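Long-range contact in tetracycline repressor protein class G (Acinetobacter baumannii, PDB 6RX9), which represses tetracycline resistance genes by binding operator DNA through a helix-turn-helix and loses affinity for it when tetracycline binds: residues W75-K80 with I196-E200. Numbering follows the deposited sequence.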
ATOM      1  N   TRP A  75       6.030  -2.440 -24.236  1.00 44.01           N
ATOM      2  CA  TRP A  75       5.342  -1.878 -23.043  1.00 42.35           C
ATOM      3  C   TRP A  75       5.373  -2.873 -21.873  1.00 41.00           C
ATOM      4  O   TRP A  75       5.401  -2.409 -20.719  1.00 38.85           O
ATOM      5  CB  TRP A  75       3.909  -1.449 -23.391  1.00 42.29           C
ATOM      6  CG  TRP A  75       2.986  -2.563 -23.784  1.00 41.92           C
ATOM      7  CD1 TRP A  75       2.771  -3.059 -25.038  1.00 43.18           C
ATOM      8  CD2 TRP A  75       2.118  -3.302 -22.909  1.00 40.97           C
ATOM      9  NE1 TRP A  75       1.840  -4.062 -25.003  1.00 42.72           N
ATOM     10  CE2 TRP A  75       1.420  -4.233 -23.709  1.00 41.46           C
ATOM     11  CE3 TRP A  75       1.867  -3.270 -21.533  1.00 39.67           C
ATOM     12  CZ2 TRP A  75       0.490  -5.121 -23.170  1.00 41.03           C
ATOM     13  CZ3 TRP A  75       0.950  -4.149 -21.003  1.00 39.19           C
ATOM     14  CH2 TRP A  75       0.272  -5.061 -21.811  1.00 39.81           C
ATOM     15  N   ARG A  76       5.372  -4.181 -22.150  1.00 41.31           N
ATOM     16  CA  ARG A  76       5.317  -5.246 -21.108  1.00 41.12           C
ATOM     17  C   ARG A  76       6.624  -5.247 -20.305  1.00 40.07           C
ATOM     18  O   ARG A  76       6.555  -5.289 -19.060  1.00 38.83           O
ATOM     19  CB  ARG A  76       5.067  -6.618 -21.739  1.00 42.94           C
ATOM     20  CG  ARG A  76       3.742  -6.727 -22.479  1.00 45.05           C
ATOM     21  CD  ARG A  76       3.518  -8.121 -23.035  1.00 47.35           C
ATOM     22  NE  ARG A  76       2.686  -8.109 -24.231  1.00 50.02           N
ATOM     23  CZ  ARG A  76       3.123  -8.207 -25.488  1.00 52.81           C
ATOM     24  NH1 ARG A  76       2.250  -8.184 -26.483  1.00 54.39           N
ATOM     25  NH2 ARG A  76       4.411  -8.330 -25.760  1.00 54.48           N
ATOM     26  N   VAL A  77       7.768  -5.191 -20.989  1.00 40.15           N
ATOM     27  CA  VAL A  77       9.117  -5.180 -20.351  1.00 40.10           C
ATOM     28  C   VAL A  77       9.286  -3.862 -19.580  1.00 38.97           C
ATOM     29  O   VAL A  77       9.807  -3.914 -18.452  1.00 37.94           O
ATOM     30  CB  VAL A  77      10.239  -5.398 -21.385  1.00 41.91           C
ATOM     31  CG1 VAL A  77      11.618  -5.170 -20.786  1.00 42.43           C
ATOM     32  CG2 VAL A  77      10.150  -6.785 -22.008  1.00 42.80           C
ATOM     33  N   PHE A  78       8.838  -2.738 -20.154  1.00 38.75           N
ATOM     34  CA  PHE A  78       8.917  -1.389 -19.532  1.00 38.24           C
ATOM     35  C   PHE A  78       8.185  -1.386 -18.183  1.00 36.43           C
ATOM     36  O   PHE A  78       8.791  -0.954 -17.185  1.00 34.85           O
ATOM     37  CB  PHE A  78       8.328  -0.305 -20.439  1.00 39.45           C
ATOM     38  CG  PHE A  78       8.183   1.027 -19.747  1.00 39.62           C
ATOM     39  CD1 PHE A  78       9.303   1.720 -19.316  1.00 40.18           C
ATOM     40  CD2 PHE A  78       6.932   1.570 -19.496  1.00 39.91           C
ATOM     41  CE1 PHE A  78       9.177   2.936 -18.661  1.00 40.19           C
ATOM     42  CE2 PHE A  78       6.807   2.784 -18.836  1.00 39.74           C
ATOM     43  CZ  PHE A  78       7.929   3.465 -18.423  1.00 40.04           C
ATOM     44  N   LEU A  79       6.927  -1.840 -18.158  1.00 35.85           N
ATOM     45  CA  LEU A  79       6.076  -1.825 -16.934  1.00 35.02           C
ATOM     46  C   LEU A  79       6.666  -2.766 -15.877  1.00 34.73           C
ATOM     47  O   LEU A  79       6.680  -2.371 -14.693  1.00 33.45           O
ATOM     48  CB  LEU A  79       4.636  -2.214 -17.282  1.00 34.81           C
ATOM     49  CG  LEU A  79       3.833  -1.163 -18.050  1.00 35.33           C
ATOM     50  CD1 LEU A  79       2.402  -1.628 -18.264  1.00 35.28           C
ATOM     51  CD2 LEU A  79       3.857   0.183 -17.337  1.00 35.07           C
ATOM     52  N   LYS A  80       7.142  -3.950 -16.279  1.00 35.85           N
ATOM     53  CA  LYS A  80       7.711  -4.959 -15.343  1.00 36.57           C
ATOM     54  C   LYS A  80       9.004  -4.412 -14.729  1.00 36.57           C
ATOM     55  O   LYS A  80       9.111  -4.426 -13.491  1.00 35.26           O
ATOM     56  CB  LYS A  80       7.967  -6.306 -16.027  1.00 38.09           C
ATOM     57  CG  LYS A  80       8.642  -7.339 -15.132  1.00 39.08           C
ATOM     58  CD  LYS A  80       8.301  -8.777 -15.450  1.00 40.81           C
ATOM     59  CE  LYS A  80       8.738  -9.728 -14.355  1.00 41.52           C
ATOM     60  NZ  LYS A  80       8.350 -11.127 -14.653  1.00 42.63           N
ATOM     61  N   ILE A 196       0.030  -7.217 -15.625  1.00 33.42           N
ATOM     62  CA  ILE A 196       0.513  -6.848 -16.992  1.00 34.70           C
ATOM     63  C   ILE A 196      -0.244  -7.678 -18.042  1.00 35.57           C
ATOM     64  O   ILE A 196      -0.664  -7.087 -19.055  1.00 36.49           O
ATOM     65  CB  ILE A 196       2.046  -6.990 -17.094  1.00 35.24           C
ATOM     66  CG1 ILE A 196       2.751  -5.961 -16.203  1.00 34.89           C
ATOM     67  CG2 ILE A 196       2.511  -6.895 -18.540  1.00 36.16           C
ATOM     68  CD1 ILE A 196       4.211  -6.251 -15.956  1.00 35.24           C
ATOM     69  N   ALA A 197      -0.424  -8.984 -17.812  1.00 35.42           N
ATOM     70  CA  ALA A 197      -1.191  -9.893 -18.701  1.00 36.39           C
ATOM     71  C   ALA A 197      -2.620  -9.358 -18.875  1.00 36.68           C
ATOM     72  O   ALA A 197      -3.142  -9.421 -20.005  1.00 37.38           O
ATOM     73  CB  ALA A 197      -1.195 -11.297 -18.146  1.00 36.41           C
ATOM     74  N   GLY A 198      -3.225  -8.854 -17.795  1.00 35.71           N
ATOM     75  CA  GLY A 198      -4.578  -8.265 -17.788  1.00 36.31           C
ATOM     76  C   GLY A 198      -4.670  -6.996 -18.618  1.00 37.10           C
ATOM     77  O   GLY A 198      -5.714  -6.799 -19.267  1.00 37.56           O
ATOM     78  N   PHE A 199      -3.635  -6.151 -18.593  1.00 37.39           N
ATOM     79  CA  PHE A 199      -3.574  -4.889 -19.378  1.00 39.16           C
ATOM     80  C   PHE A 199      -3.705  -5.199 -20.873  1.00 41.54           C
ATOM     81  O   PHE A 199      -4.401  -4.437 -21.568  1.00 42.49           O
ATOM     82  CB  PHE A 199      -2.282  -4.114 -19.108  1.00 38.16           C
ATOM     83  CG  PHE A 199      -2.137  -3.548 -17.716  1.00 36.87           C
ATOM     84  CD1 PHE A 199      -3.246  -3.192 -16.960  1.00 36.64           C
ATOM     85  CD2 PHE A 199      -0.878  -3.342 -17.174  1.00 36.08           C
ATOM     86  CE1 PHE A 199      -3.094  -2.663 -15.688  1.00 35.78           C
ATOM     87  CE2 PHE A 199      -0.730  -2.810 -15.903  1.00 35.49           C
ATOM     88  CZ  PHE A 199      -1.838  -2.472 -15.163  1.00 35.11           C
ATOM     89  N   GLU A 200      -3.080  -6.287 -21.338  1.00 44.16           N
ATOM     90  CA  GLU A 200      -3.036  -6.692 -22.773  1.00 47.39           C
ATOM     91  C   GLU A 200      -4.433  -6.585 -23.400  1.00 49.20           C
ATOM     92  O   GLU A 200      -4.532  -6.024 -24.509  1.00 50.13           O
ATOM     93  CB  GLU A 200      -2.511  -8.120 -22.939  1.00 48.84           C
ATOM     94  CG  GLU A 200      -1.106  -8.332 -22.404  1.00 49.69           C
ATOM     95  CD  GLU A 200      -0.292  -9.389 -23.132  1.00 51.92           C
ATOM     96  OE1 GLU A 200      -0.103  -9.243 -24.358  1.00 54.11           O
ATOM     97  OE2 GLU A 200       0.160 -10.347 -22.472  1.00 53.14           O
TER
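Residues 75-80, the first turns of helix 75-91, pack against residues 196-200 near the end of helix 185-202, the two short axes running roughly antiparallel at 146° and approaching to 10.7 Å. Ile196 is the central knob, fitting into a hole made by Trp75, Arg76, Leu79 and Lys80. Its CG1 branch, extended at chi2 (165°), carries CD1 to the backbone N (3.7 Å) and CB (3.8 Å) of Lys80, while CG2 lies near CZ3 of Trp75 and the CB and CG of Arg76. The benzo end of the Trp75 indole meets Glu200 CG (3.6 Å from CH2) and the backbone O of Ile196 (3.5 Å from CH2) at its edge; CB of Phe199 packs against CZ3 at 3.7 Å. Beside it, CD1 of Leu79 meets CD2 of Phe199 at 3.9 Å, and helix 127-155 covers both residues. Arg76 lays its CG over the centre of one Trp75 face and continues to a salt bridge, NE to Glu200 OE1, 3.0 Å. The hydrogen bonds from NE and NH1 are both weak and bent, converging on OE1, with the guanidinium and carboxylate planes 55° apart. Arg76 has its main salt bridge with Asp74, whereas that of Lys80 with Asp193 links the same two helices again. Ala197 and Phe199 also touch the second subunit, placing this C-terminal-domain contact beside the dimer interface. Charge pairs thus border an apolar core; the exposed Arg76 charge is probably partly offset, chiefly by Asp74, with Glu200 a weaker second partner.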